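Local structure of SdbC (Legionella pneumophila subsp. pneumophila, 4KSN) at residues Asp39-His44 with Leu50-Arg55. The protein is of unknown function, though it is classed as an effector protein of Legionella pneumophila, and this chain is its C-terminal domain. The protein carries 1 engineered substitution. Sequence-based numbering, arbitrary orientation.
Sequences DYIASH and LDEMPR. Engineered in segment 50-55: M53 (natural residue Leu).
A42 and S43 cross M53 and R55 in a surface contact between two extended parts of the long loop that joins strand 26-33 to strand 62-71. One backbone bond and the side chain of R55 hold the crossing, the acceptors all being backbone carbonyls. M53 N gives a nearly straight hydrogen bond of 2.8 Å to A42 O, approaching from above the carbonyl plane, and E52 CA makes a CA-H...O contact of 3.4 Å with A42 O. R55 supplies the second grip: its guanidinium meets S43 O end-on, NH1 at 2.9 Å and NH2 at 3.1 Å, with the oxygen in the guanidinium plane. NH1 also bonds M53 O at 2.8 Å, and NH2 has a further partner in N38 of a third subunit; together these bonds limit the rotation of the group. Arginine suits the place because it offers several N-H groups in one plane, and a bend at chi2 (-49°) brings them back to the crossing. A42 is small enough for its CB to sit 3.5 Å from R55 NH1. M53, an engineered selenomethionine where the natural residue is leucine, lays its methyl CE over one face of the H44 ring, 4.1 Å from the centroid, a CH-pi contact. A water spans H44 N and D51 O, accepting from the first and donating to the second. I41 CG1 and E52 CG touch at 4.1 Å, two aliphatic parts crossing at a slant. Beyond the three-stranded antiparallel sheet of its own chain, the crossing meets a second subunit: its K18, from strand 10-20, binds S43 OG and H44 O, and its R65, from strand 62-71, forms a salt bridge with D51.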
loop_
_atom_site.group_PDB
_atom_site.type_symbol
_atom_site.label_atom_id
_atom_site.label_comp_id
_atom_site.label_asym_id
_atom_site.label_seq_id
_atom_site.Cartn_x
_atom_site.Cartn_y
_atom_site.Cartn_z
ATOM N N ASP A 39 -1.339 1.468 -4.199
ATOM C CA ASP A 39 -2.097 0.295 -4.683
ATOM C C ASP A 39 -3.462 0.649 -5.290
ATOM O O ASP A 39 -4.357 -0.193 -5.338
ATOM C CB ASP A 39 -2.289 -0.731 -3.543
ATOM C CG ASP A 39 -2.481 -2.171 -4.050
ATOM O OD1 ASP A 39 -2.240 -2.470 -5.259
ATOM O OD2 ASP A 39 -2.865 -3.015 -3.205
ATOM N N TYR A 40 -3.627 1.880 -5.766
ATOM C CA TYR A 40 -4.949 2.348 -6.252
ATOM C C TYR A 40 -5.466 1.534 -7.472
ATOM O O TYR A 40 -4.652 0.953 -8.231
ATOM C CB TYR A 40 -4.866 3.825 -6.650
ATOM C CG TYR A 40 -4.508 4.805 -5.551
ATOM C CD1 TYR A 40 -5.126 4.745 -4.286
ATOM C CD2 TYR A 40 -3.582 5.831 -5.793
ATOM C CE1 TYR A 40 -4.819 5.673 -3.282
ATOM C CE2 TYR A 40 -3.259 6.751 -4.802
ATOM C CZ TYR A 40 -3.881 6.673 -3.550
ATOM O OH TYR A 40 -3.565 7.599 -2.598
ATOM N N ILE A 41 -6.794 1.503 -7.674
ATOM C CA ILE A 41 -7.367 0.927 -8.895
ATOM C C ILE A 41 -6.669 1.551 -10.121
ATOM O O ILE A 41 -6.252 2.721 -10.068
ATOM C CB ILE A 41 -8.879 1.162 -9.050
ATOM C CG1 ILE A 41 -9.397 0.416 -10.308
ATOM C CG2 ILE A 41 -9.187 2.666 -9.112
ATOM C CD1 ILE A 41 -10.906 0.328 -10.429
ATOM N N ALA A 42 -6.552 0.776 -11.186
ATOM C CA ALA A 42 -5.739 1.194 -12.338
ATOM C C ALA A 42 -6.543 1.153 -13.634
ATOM O O ALA A 42 -7.397 0.300 -13.805
ATOM C CB ALA A 42 -4.530 0.346 -12.454
ATOM N N SER A 43 -6.314 2.145 -14.483
ATOM C CA SER A 43 -7.119 2.311 -15.686
ATOM C C SER A 43 -6.210 2.610 -16.853
ATOM O O SER A 43 -4.998 2.664 -16.722
ATOM C CB SER A 43 -8.164 3.401 -15.507
ATOM O OG SER A 43 -7.621 4.707 -15.418
ATOM N N HIS A 44 -6.790 2.707 -18.043
ATOM C CA HIS A 44 -5.925 2.922 -19.234
ATOM C C HIS A 44 -5.109 4.223 -19.144
ATOM O O HIS A 44 -5.663 5.278 -18.862
ATOM C CB HIS A 44 -6.823 2.929 -20.494
ATOM C CG HIS A 44 -6.086 2.573 -21.747
ATOM N ND1 HIS A 44 -4.946 3.233 -22.162
ATOM C CD2 HIS A 44 -6.300 1.587 -22.648
ATOM C CE1 HIS A 44 -4.494 2.673 -23.268
ATOM N NE2 HIS A 44 -5.296 1.671 -23.578
ATOM N N LEU A 50 -12.664 4.564 -17.374
ATOM C CA LEU A 50 -12.292 4.061 -16.056
ATOM C C LEU A 50 -12.340 2.550 -15.991
ATOM O O LEU A 50 -12.261 1.990 -14.894
ATOM C CB LEU A 50 -13.200 4.685 -14.988
ATOM C CG LEU A 50 -12.728 6.062 -14.519
ATOM C CD1 LEU A 50 -13.808 6.897 -13.852
ATOM C CD2 LEU A 50 -11.495 5.923 -13.594
ATOM N N ASP A 51 -12.463 1.861 -17.130
ATOM C CA ASP A 51 -12.449 0.425 -17.084
ATOM C C ASP A 51 -11.145 -0.003 -16.469
ATOM O O ASP A 51 -10.073 0.536 -16.780
ATOM C CB ASP A 51 -12.562 -0.214 -18.467
ATOM C CG ASP A 51 -13.980 -0.171 -19.040
ATOM O OD1 ASP A 51 -14.962 0.098 -18.329
ATOM O OD2 ASP A 51 -14.100 -0.458 -20.239
ATOM N N GLU A 52 -11.219 -1.008 -15.637
ATOM C CA GLU A 52 -10.016 -1.475 -14.952
ATOM C C GLU A 52 -8.996 -2.106 -15.885
ATOM O O GLU A 52 -9.325 -2.921 -16.742
ATOM C CB GLU A 52 -10.403 -2.459 -13.836
ATOM C CG GLU A 52 -9.256 -2.738 -12.882
ATOM C CD GLU A 52 -9.550 -3.848 -11.880
ATOM O OE1 GLU A 52 -10.744 -4.126 -11.576
ATOM O OE2 GLU A 52 -8.562 -4.409 -11.375
HETATM N N MSE A 53 -7.742 -1.723 -15.707
HETATM C CA MSE A 53 -6.639 -2.271 -16.487
HETATM C C MSE A 53 -5.511 -2.602 -15.531
HETATM O O MSE A 53 -4.590 -1.803 -15.336
HETATM C CB MSE A 53 -6.116 -1.306 -17.532
HETATM C CG MSE A 53 -7.106 -1.096 -18.649
HETATM SE SE MSE A 53 -6.196 -1.528 -20.316
HETATM C CE MSE A 53 -4.525 -0.650 -20.040
ATOM N N PRO A 54 -5.581 -3.786 -14.900
ATOM C CA PRO A 54 -4.666 -4.125 -13.809
ATOM C C PRO A 54 -3.196 -4.043 -14.226
ATOM O O PRO A 54 -2.872 -4.351 -15.354
ATOM C CB PRO A 54 -5.035 -5.575 -13.486
ATOM C CG PRO A 54 -6.461 -5.705 -13.965
ATOM C CD PRO A 54 -6.459 -4.916 -15.240
ATOM N N ARG A 55 -2.361 -3.592 -13.311
ATOM C CA ARG A 55 -0.919 -3.519 -13.494
ATOM C C ARG A 55 -0.234 -4.795 -12.889
ATOM O O ARG A 55 -0.720 -5.342 -11.911
ATOM C CB ARG A 55 -0.425 -2.266 -12.780
ATOM C CG ARG A 55 -0.983 -0.938 -13.362
ATOM C CD ARG A 55 -0.870 -0.823 -14.862
ATOM N NE ARG A 55 -0.963 0.589 -15.293
ATOM C CZ ARG A 55 -2.088 1.204 -15.671
ATOM N NH1 ARG A 55 -3.269 0.574 -15.759
ATOM N NH2 ARG A 55 -2.020 2.487 -16.010
HETATM O O HOH W 1 -6.337 -2.243 -10.779
HETATM O O HOH W 2 -10.194 1.904 -13.010
HETATM O O HOH W 3 -9.578 2.184 -18.679
#